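Local coordinates for protein putative thioesterase yhdA (Lactococcus lactis subsp. lactis, PDB 3GEK) that probably hydrolyses acyl-CoA thioesters, perhaps 1,4-dihydroxy-2-naphthoyl-CoA, as a hotdog-fold member of the PaaI thioesterase family, at residues P86-L98 with W109-I121. The protein carries 7 engineered substitutions. Sequence-based numbering, arbitrary orientation.
Sequences PKKCEGFVNARGL and WEIKITDENETLI. Engineered in segment 86-98: Pro86 (natural residue Ser), Arg96 (natural residue Cys).
Glu116 lays its CB over one face of the Phe92 ring, 4.1 Å from the centroid, a CH-pi contact. With chi1 at 42°, Glu116 CG sits over its own backbone, flanked by N and C, and a bend at chi2 folds the carboxylate back toward Phe92 N and Lys87. Glu116 OE1 forms a salt bridge with Lys87 NZ (2.8 Å), which comes to its syn side but well out of the carboxylate plane, while OE2 takes a nearly straight bond from Phe92 N, which approaches from above that plane. Lys87 NZ also donates to Glu90 O. Without the carboxylate, as with an alanine here, Lys87 would probably lose its charge partner in this contact and Phe92 N this acceptor. Beyond this end, strands 92-102 and 106-115 form an antiparallel hairpin in the curled sheet of the hotdog fold; Ala95 and Trp109 pack on helix 49-68. Asn94 N bonds Thr114 O at 2.8 Å, and Leu98 and Glu110 form another hydrogen-bonded pair. The engineered Arg96, extended from CG to NE, grips Glu118 end-on: Arg96 NH1 reaches Glu118 OE1 at 2.9 Å and NH2 reaches OE2 at 3.2 Å, with guanidinium and carboxylate planes 41° apart. Asn94 CB lies over one guanidinium face, offset toward its rim, and a water probably bridges Asn94 OD1 and Glu118 OE2.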
loop_
_atom_site.group_PDB
_atom_site.type_symbol
_atom_site.label_atom_id
_atom_site.label_comp_id
_atom_site.label_asym_id
_atom_site.label_seq_id
_atom_site.Cartn_x
_atom_site.Cartn_y
_atom_site.Cartn_z
ATOM N N PRO A 86 16.217 10.876 -0.048
ATOM C CA PRO A 86 16.023 12.045 0.802
ATOM C C PRO A 86 16.101 13.355 0.013
ATOM O O PRO A 86 16.931 13.504 -0.898
ATOM C CB PRO A 86 17.185 11.949 1.796
ATOM C CG PRO A 86 18.255 11.243 1.051
ATOM C CD PRO A 86 17.548 10.265 0.153
ATOM N N LYS A 87 15.229 14.287 0.376
ATOM C CA LYS A 87 15.224 15.622 -0.199
ATOM C C LYS A 87 15.509 16.637 0.902
ATOM O O LYS A 87 14.754 16.740 1.871
ATOM C CB LYS A 87 13.874 15.898 -0.879
ATOM C CG LYS A 87 13.604 17.357 -1.285
ATOM C CD LYS A 87 14.629 17.913 -2.260
ATOM C CE LYS A 87 14.231 19.309 -2.718
ATOM N NZ LYS A 87 15.406 20.110 -3.174
ATOM N N LYS A 88 16.615 17.361 0.761
ATOM C CA LYS A 88 16.911 18.482 1.645
ATOM C C LYS A 88 15.805 19.519 1.483
ATOM O O LYS A 88 15.399 19.836 0.359
ATOM C CB LYS A 88 18.274 19.092 1.317
ATOM C CG LYS A 88 18.843 19.948 2.434
ATOM C CD LYS A 88 20.242 20.440 2.112
ATOM C CE LYS A 88 20.918 21.031 3.343
ATOM N NZ LYS A 88 20.457 22.416 3.659
ATOM N N CYS A 89 15.312 20.036 2.602
ATOM C CA CYS A 89 14.139 20.906 2.588
ATOM C C CYS A 89 14.481 22.320 2.112
ATOM O O CYS A 89 14.607 23.244 2.913
ATOM C CB CYS A 89 13.480 20.926 3.967
ATOM S SG CYS A 89 11.776 21.495 3.950
ATOM N N GLU A 90 14.638 22.460 0.796
ATOM C CA GLU A 90 14.931 23.734 0.133
ATOM C C GLU A 90 14.573 23.629 -1.354
ATOM O O GLU A 90 14.488 22.529 -1.899
ATOM C CB GLU A 90 16.412 24.108 0.289
ATOM C CG GLU A 90 17.379 23.079 -0.308
ATOM C CD GLU A 90 18.848 23.412 -0.092
ATOM O OE1 GLU A 90 19.175 24.495 0.462
ATOM O OE2 GLU A 90 19.684 22.568 -0.484
ATOM N N GLY A 91 14.381 24.772 -2.007
ATOM C CA GLY A 91 13.993 24.795 -3.414
ATOM C C GLY A 91 12.563 24.316 -3.602
ATOM O O GLY A 91 11.647 24.824 -2.959
ATOM N N PHE A 92 12.379 23.323 -4.468
ATOM C CA PHE A 92 11.044 22.793 -4.779
ATOM C C PHE A 92 11.083 21.341 -5.240
ATOM O O PHE A 92 12.132 20.836 -5.654
ATOM C CB PHE A 92 10.359 23.652 -5.853
ATOM C CG PHE A 92 11.000 23.554 -7.214
ATOM C CD1 PHE A 92 12.058 24.392 -7.564
ATOM C CD2 PHE A 92 10.550 22.621 -8.142
ATOM C CE1 PHE A 92 12.657 24.300 -8.817
ATOM C CE2 PHE A 92 11.147 22.521 -9.401
ATOM C CZ PHE A 92 12.195 23.364 -9.740
ATOM N N VAL A 93 9.925 20.687 -5.160
ATOM C CA VAL A 93 9.709 19.369 -5.752
ATOM C C VAL A 93 8.573 19.409 -6.785
ATOM O O VAL A 93 7.691 20.275 -6.725
ATOM C CB VAL A 93 9.371 18.286 -4.688
ATOM C CG1 VAL A 93 10.575 18.014 -3.771
ATOM C CG2 VAL A 93 8.121 18.663 -3.885
ATOM N N ASN A 94 8.602 18.462 -7.719
ATOM C CA ASN A 94 7.516 18.263 -8.668
ATOM C C ASN A 94 6.638 17.109 -8.232
ATOM O O ASN A 94 7.132 16.113 -7.713
ATOM C CB ASN A 94 8.067 17.951 -10.059
ATOM C CG ASN A 94 9.032 18.986 -10.546
ATOM O OD1 ASN A 94 10.248 18.780 -10.523
ATOM N ND2 ASN A 94 8.505 20.119 -10.985
ATOM N N ALA A 95 5.333 17.256 -8.427
ATOM C CA ALA A 95 4.409 16.139 -8.286
ATOM C C ALA A 95 3.704 15.961 -9.622
ATOM O O ALA A 95 3.049 16.884 -10.117
ATOM C CB ALA A 95 3.409 16.392 -7.167
ATOM N N ARG A 96 3.876 14.784 -10.219
ATOM C CA ARG A 96 3.291 14.488 -11.526
ATOM C C ARG A 96 2.472 13.222 -11.405
ATOM O O ARG A 96 2.913 12.243 -10.790
ATOM C CB ARG A 96 4.373 14.309 -12.596
ATOM C CG ARG A 96 5.230 15.540 -12.832
ATOM C CD ARG A 96 6.088 15.357 -14.066
ATOM N NE ARG A 96 6.926 16.521 -14.346
ATOM C CZ ARG A 96 8.164 16.689 -13.887
ATOM N NH1 ARG A 96 8.726 15.771 -13.112
ATOM N NH2 ARG A 96 8.843 17.781 -14.209
ATOM N N GLY A 97 1.275 13.257 -11.978
ATOM C CA GLY A 97 0.335 12.161 -11.855
ATOM C C GLY A 97 -0.035 11.561 -13.191
ATOM O O GLY A 97 -0.064 12.253 -14.205
ATOM N N LEU A 98 -0.301 10.261 -13.173
ATOM C CA LEU A 98 -0.874 9.544 -14.297
ATOM C C LEU A 98 -2.110 8.803 -13.803
ATOM O O LEU A 98 -2.040 8.061 -12.826
ATOM C CB LEU A 98 0.143 8.547 -14.867
ATOM C CG LEU A 98 -0.333 7.543 -15.923
ATOM C CD1 LEU A 98 -0.730 8.254 -17.210
ATOM C CD2 LEU A 98 0.742 6.502 -16.208
ATOM N N TRP A 109 -4.619 7.109 -9.165
ATOM C CA TRP A 109 -3.514 7.931 -9.677
ATOM C C TRP A 109 -2.164 7.347 -9.315
ATOM O O TRP A 109 -1.944 6.928 -8.174
ATOM C CB TRP A 109 -3.582 9.354 -9.114
ATOM C CG TRP A 109 -4.682 10.185 -9.667
ATOM C CD1 TRP A 109 -5.911 10.391 -9.113
ATOM C CD2 TRP A 109 -4.657 10.943 -10.885
ATOM N NE1 TRP A 109 -6.653 11.233 -9.909
ATOM C CE2 TRP A 109 -5.908 11.583 -11.003
ATOM C CE3 TRP A 109 -3.695 11.146 -11.883
ATOM C CZ2 TRP A 109 -6.232 12.406 -12.090
ATOM C CZ3 TRP A 109 -4.015 11.969 -12.961
ATOM C CH2 TRP A 109 -5.273 12.590 -13.051
ATOM N N GLU A 110 -1.263 7.329 -10.290
ATOM C CA GLU A 110 0.135 7.010 -10.053
ATOM C C GLU A 110 0.910 8.327 -10.040
ATOM O O GLU A 110 0.954 9.043 -11.049
ATOM C CB GLU A 110 0.649 6.089 -11.153
ATOM C CG GLU A 110 2.143 5.806 -11.134
ATOM C CD GLU A 110 2.607 5.209 -12.450
ATOM O OE1 GLU A 110 2.340 4.008 -12.691
ATOM O OE2 GLU A 110 3.226 5.948 -13.254
ATOM N N ILE A 111 1.512 8.638 -8.893
ATOM C CA ILE A 111 2.127 9.944 -8.673
ATOM C C ILE A 111 3.612 9.833 -8.325
ATOM O O ILE A 111 3.996 9.149 -7.378
ATOM C CB ILE A 111 1.365 10.746 -7.581
ATOM C CG1 ILE A 111 -0.077 11.004 -8.024
ATOM C CG2 ILE A 111 2.080 12.070 -7.255
ATOM C CD1 ILE A 111 -1.061 11.265 -6.887
ATOM N N LYS A 112 4.440 10.518 -9.100
ATOM C CA LYS A 112 5.866 10.558 -8.837
ATOM C C LYS A 112 6.265 11.919 -8.276
ATOM O O LYS A 112 5.983 12.957 -8.872
ATOM C CB LYS A 112 6.661 10.221 -10.104
ATOM C CG LYS A 112 6.443 8.789 -10.595
ATOM C CD LYS A 112 7.426 8.412 -11.694
ATOM C CE LYS A 112 6.996 7.140 -12.420
ATOM N NZ LYS A 112 5.707 7.327 -13.168
ATOM N N ILE A 113 6.899 11.904 -7.108
ATOM C CA ILE A 113 7.446 13.119 -6.525
ATOM C C ILE A 113 8.943 13.149 -6.769
ATOM O O ILE A 113 9.674 12.231 -6.398
ATOM C CB ILE A 113 7.083 13.260 -5.032
ATOM C CG1 ILE A 113 5.553 13.404 -4.904
ATOM C CG2 ILE A 113 7.816 14.460 -4.391
ATOM C CD1 ILE A 113 5.029 13.137 -3.549
ATOM N N THR A 114 9.379 14.229 -7.402
ATOM C CA THR A 114 10.693 14.314 -7.987
ATOM C C THR A 114 11.333 15.642 -7.567
ATOM O O THR A 114 10.629 16.625 -7.340
ATOM C CB THR A 114 10.550 14.180 -9.527
ATOM O OG1 THR A 114 11.503 13.246 -10.041
ATOM C CG2 THR A 114 10.678 15.507 -10.232
ATOM N N ASP A 115 12.657 15.677 -7.433
ATOM C CA ASP A 115 13.315 16.942 -7.114
ATOM C C ASP A 115 13.584 17.755 -8.386
ATOM O O ASP A 115 13.219 17.335 -9.483
ATOM C CB ASP A 115 14.566 16.746 -6.235
ATOM C CG ASP A 115 15.740 16.112 -6.976
ATOM O OD1 ASP A 115 15.703 15.958 -8.217
ATOM O OD2 ASP A 115 16.726 15.772 -6.291
ATOM N N GLU A 116 14.208 18.918 -8.232
ATOM C CA GLU A 116 14.470 19.809 -9.364
ATOM C C GLU A 116 15.417 19.214 -10.425
ATOM O O GLU A 116 15.508 19.730 -11.544
ATOM C CB GLU A 116 14.945 21.196 -8.891
ATOM C CG GLU A 116 15.958 21.217 -7.745
ATOM C CD GLU A 116 15.310 21.079 -6.371
ATOM O OE1 GLU A 116 15.051 19.934 -5.957
ATOM O OE2 GLU A 116 15.079 22.108 -5.695
ATOM N N ASN A 117 16.100 18.124 -10.073
ATOM C CA ASN A 117 16.981 17.417 -11.002
ATOM C C ASN A 117 16.333 16.152 -11.565
ATOM O O ASN A 117 17.003 15.330 -12.194
ATOM C CB ASN A 117 18.311 17.067 -10.322
ATOM C CG ASN A 117 19.127 18.290 -9.967
ATOM O OD1 ASN A 117 19.507 19.082 -10.834
ATOM N ND2 ASN A 117 19.411 18.448 -8.680
ATOM N N GLU A 118 15.028 16.009 -11.329
ATOM C CA GLU A 118 14.228 14.861 -11.779
ATOM C C GLU A 118 14.563 13.535 -11.084
ATOM O O GLU A 118 14.124 12.471 -11.527
ATOM C CB GLU A 118 14.238 14.705 -13.314
ATOM C CG GLU A 118 13.785 15.945 -14.105
ATOM C CD GLU A 118 12.366 16.407 -13.770
ATOM O OE1 GLU A 118 11.587 15.619 -13.196
ATOM O OE2 GLU A 118 12.033 17.569 -14.092
ATOM N N THR A 119 15.316 13.604 -9.988
ATOM C CA THR A 119 15.551 12.434 -9.140
ATOM C C THR A 119 14.259 12.060 -8.392
ATOM O O THR A 119 13.626 12.916 -7.771
ATOM C CB THR A 119 16.695 12.685 -8.132
ATOM O OG1 THR A 119 17.862 13.144 -8.830
ATOM C CG2 THR A 119 17.037 11.414 -7.360
ATOM N N LEU A 120 13.875 10.787 -8.469
ATOM C CA LEU A 120 12.664 10.302 -7.807
ATOM C C LEU A 120 12.838 10.308 -6.289
ATOM O O LEU A 120 13.729 9.653 -5.751
ATOM C CB LEU A 120 12.282 8.902 -8.310
ATOM C CG LEU A 120 10.899 8.331 -7.944
ATOM C CD1 LEU A 120 9.767 9.200 -8.479
ATOM C CD2 LEU A 120 10.751 6.904 -8.468
ATOM N N ILE A 121 11.983 11.072 -5.615
ATOM C CA ILE A 121 12.044 11.233 -4.172
ATOM C C ILE A 121 11.052 10.277 -3.518
ATOM O O ILE A 121 11.413 9.532 -2.610
ATOM C CB ILE A 121 11.781 12.713 -3.758
ATOM C CG1 ILE A 121 12.853 13.651 -4.341
ATOM C CG2 ILE A 121 11.677 12.871 -2.246
ATOM C CD1 ILE A 121 14.299 13.317 -3.965
HETATM O O HOH W 1 12.411 19.815 -12.125
HETATM O O HOH W 2 7.522 14.061 -10.919
#